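Local structure of conserved hypothetical protein TM0937 (Thermotoga maritima, 2ESH) at residues F39-I43 against P44-H48. The protein is of unknown function but is probably a transcriptional regulator of the PadR-like family, binding DNA through a helix-turn-helix fold. Sequence-based numbering, arbitrary orientation.
Sequences FGIEI and PGIGH
The chain reverses at Ile43-Pro44-Gly45-Ile46 in a type II beta turn closed by a weak bond: Ile46 N reaches Ile43 O over 3.5 Å, though nearly straight at 165°. Pro44 and Gly45 occupy the two corners; Gly45 has positive phi (90°), where a CB would press on the carbonyl O of Pro44, so glycine fits the third position. Beside the closing bond, the branch methyls of the flanking isoleucines meet, Ile43 CG2 lying 3.5 Å from Ile46 CG2. Ile43 presents that methyl because its CG2 lies anti to the backbone N while CG1 turns beside it (chi1 -49°), and these two side chains lie at a slant to each other. Further back, Ile41 CD1 sits tightly on Gly47 CA at 3.3 Å, whereas the detail of Ile41 against Ile46 is doubtful; the positive phi of Gly47 also favours glycine. The two limbs run roughly antiparallel, with Gly40 O and Gly47 O 3.6 Å from each other as two acceptors that cannot bond. With an alanine in place of Ile46, the CG2 methyl of Ile43 would probably lose its mate across the turn. Ile43 touches Phe9 and Ile46 touches Trp13, so the turn packs against helix 8-24; the loop links helix 29-37 to helix 52-61, probably within a DNA-binding winged helix-turn-helix domain.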
ATOM      1  N   PHE A  39      -0.821   7.490  -7.626  1.00 76.67           N
ATOM      2  CA  PHE A  39       0.237   6.508  -7.334  1.00 77.17           C
ATOM      3  C   PHE A  39       0.655   5.739  -8.619  1.00 77.25           C
ATOM      4  O   PHE A  39       1.809   5.846  -9.060  1.00 77.18           O
ATOM      5  CB  PHE A  39      -0.276   5.508  -6.295  1.00 77.11           C
ATOM      6  CG  PHE A  39       0.707   5.194  -5.227  1.00 76.14           C
ATOM      7  CD1 PHE A  39       1.479   4.029  -5.309  1.00 76.91           C
ATOM      8  CD2 PHE A  39       0.858   6.074  -4.127  1.00 73.37           C
ATOM      9  CE1 PHE A  39       2.413   3.741  -4.307  1.00 76.19           C
ATOM     10  CE2 PHE A  39       1.738   5.826  -3.136  1.00 71.13           C
ATOM     11  CZ  PHE A  39       2.529   4.657  -3.198  1.00 76.01           C
ATOM     12  N   GLY A  40      -0.282   4.966  -9.192  1.00 76.43           N
ATOM     13  CA  GLY A  40      -0.050   4.265 -10.449  1.00 75.62           C
ATOM     14  C   GLY A  40       1.076   3.241 -10.366  1.00 75.27           C
ATOM     15  O   GLY A  40       1.081   2.381  -9.434  1.00 76.79           O
ATOM     16  N   ILE A  41       2.031   3.334 -11.325  1.00 73.25           N
ATOM     17  CA  ILE A  41       3.109   2.308 -11.538  1.00 70.08           C
ATOM     18  C   ILE A  41       4.428   2.654 -12.285  1.00 68.02           C
ATOM     19  O   ILE A  41       4.446   2.905 -13.512  1.00 67.33           O
ATOM     20  CB  ILE A  41       2.597   1.016 -12.232  1.00 70.47           C
ATOM     21  CG1 ILE A  41       1.167   1.207 -12.841  1.00 72.69           C
ATOM     22  CG2 ILE A  41       2.708  -0.068 -11.270  1.00 66.75           C
ATOM     23  CD1 ILE A  41       0.826   0.399 -14.129  1.00 75.77           C
ATOM     24  N   GLU A  42       5.528   2.590 -11.547  1.00 64.04           N
ATOM     25  CA  GLU A  42       6.810   2.461 -12.193  1.00 61.63           C
ATOM     26  C   GLU A  42       7.263   0.985 -12.250  1.00 58.48           C
ATOM     27  O   GLU A  42       8.434   0.731 -12.494  1.00 58.74           O
ATOM     28  CB  GLU A  42       7.855   3.364 -11.495  1.00 62.74           C
ATOM     29  CG  GLU A  42       8.567   4.342 -12.475  1.00 63.65           C
ATOM     30  CD  GLU A  42       7.671   5.470 -12.921  1.00 68.23           C
ATOM     31  OE1 GLU A  42       6.699   5.813 -12.196  1.00 67.74           O
ATOM     32  OE2 GLU A  42       7.912   6.013 -14.024  1.00 72.95           O
ATOM     33  N   ILE A  43       6.304   0.054 -12.061  1.00 54.71           N
ATOM     34  CA  ILE A  43       6.468  -1.397 -11.788  1.00 50.90           C
ATOM     35  C   ILE A  43       5.781  -2.236 -12.858  1.00 48.90           C
ATOM     36  O   ILE A  43       4.575  -2.241 -12.916  1.00 46.31           O
ATOM     37  CB  ILE A  43       5.794  -1.863 -10.400  1.00 51.90           C
ATOM     38  CG1 ILE A  43       6.197  -0.957  -9.221  1.00 52.11           C
ATOM     39  CG2 ILE A  43       6.027  -3.397 -10.110  1.00 49.95           C
ATOM     40  CD1 ILE A  43       7.692  -1.020  -8.834  1.00 47.57           C
ATOM     41  N   PRO A  44       6.559  -2.952 -13.716  1.00 48.82           N
ATOM     42  CA  PRO A  44       5.967  -3.735 -14.822  1.00 49.19           C
ATOM     43  C   PRO A  44       4.859  -4.717 -14.407  1.00 50.98           C
ATOM     44  O   PRO A  44       5.030  -5.524 -13.470  1.00 50.11           O
ATOM     45  CB  PRO A  44       7.185  -4.487 -15.390  1.00 48.11           C
ATOM     46  CG  PRO A  44       8.330  -3.562 -15.109  1.00 45.18           C
ATOM     47  CD  PRO A  44       8.036  -3.033 -13.746  1.00 46.91           C
ATOM     48  N   GLY A  45       3.706  -4.602 -15.074  1.00 53.44           N
ATOM     49  CA  GLY A  45       2.644  -5.566 -14.930  1.00 56.95           C
ATOM     50  C   GLY A  45       1.607  -5.338 -13.843  1.00 61.03           C
ATOM     51  O   GLY A  45       0.619  -6.088 -13.789  1.00 62.13           O
ATOM     52  N   ILE A  46       1.786  -4.341 -12.972  1.00 62.95           N
ATOM     53  CA  ILE A  46       0.904  -4.260 -11.815  1.00 66.31           C
ATOM     54  C   ILE A  46      -0.422  -3.484 -11.969  1.00 68.38           C
ATOM     55  O   ILE A  46      -1.511  -4.011 -11.606  1.00 69.00           O
ATOM     56  CB  ILE A  46       1.623  -4.023 -10.440  1.00 66.31           C
ATOM     57  CG1 ILE A  46       1.957  -2.571 -10.231  1.00 67.29           C
ATOM     58  CG2 ILE A  46       2.857  -4.912 -10.262  1.00 66.84           C
ATOM     59  CD1 ILE A  46       2.053  -2.253  -8.754  1.00 70.98           C
ATOM     60  N   GLY A  47      -0.337  -2.260 -12.488  1.00 70.29           N
ATOM     61  CA  GLY A  47      -1.550  -1.452 -12.757  1.00 73.02           C
ATOM     62  C   GLY A  47      -1.899  -0.732 -11.467  1.00 74.85           C
ATOM     63  O   GLY A  47      -1.326   0.357 -11.152  1.00 75.35           O
ATOM     64  N   HIS A  48      -2.930  -1.217 -10.768  1.00 76.39           N
ATOM     65  CA  HIS A  48      -4.246  -1.431 -11.362  1.00 77.73           C
ATOM     66  C   HIS A  48      -4.943  -0.080 -11.007  1.00 77.34           C
ATOM     67  O   HIS A  48      -4.810   0.890 -11.830  1.00 78.36           O
ATOM     68  CB  HIS A  48      -4.977  -2.630 -10.757  1.00 78.60           C
ATOM     69  CG  HIS A  48      -5.771  -3.435 -11.746  1.00 83.47           C
ATOM     70  ND1 HIS A  48      -6.228  -2.921 -12.946  1.00 87.32           N
ATOM     71  CD2 HIS A  48      -6.193  -4.724 -11.706  1.00 86.21           C
ATOM     72  CE1 HIS A  48      -6.889  -3.858 -13.606  1.00 87.26           C
ATOM     73  NE2 HIS A  48      -6.885  -4.959 -12.873  1.00 87.92           N
TER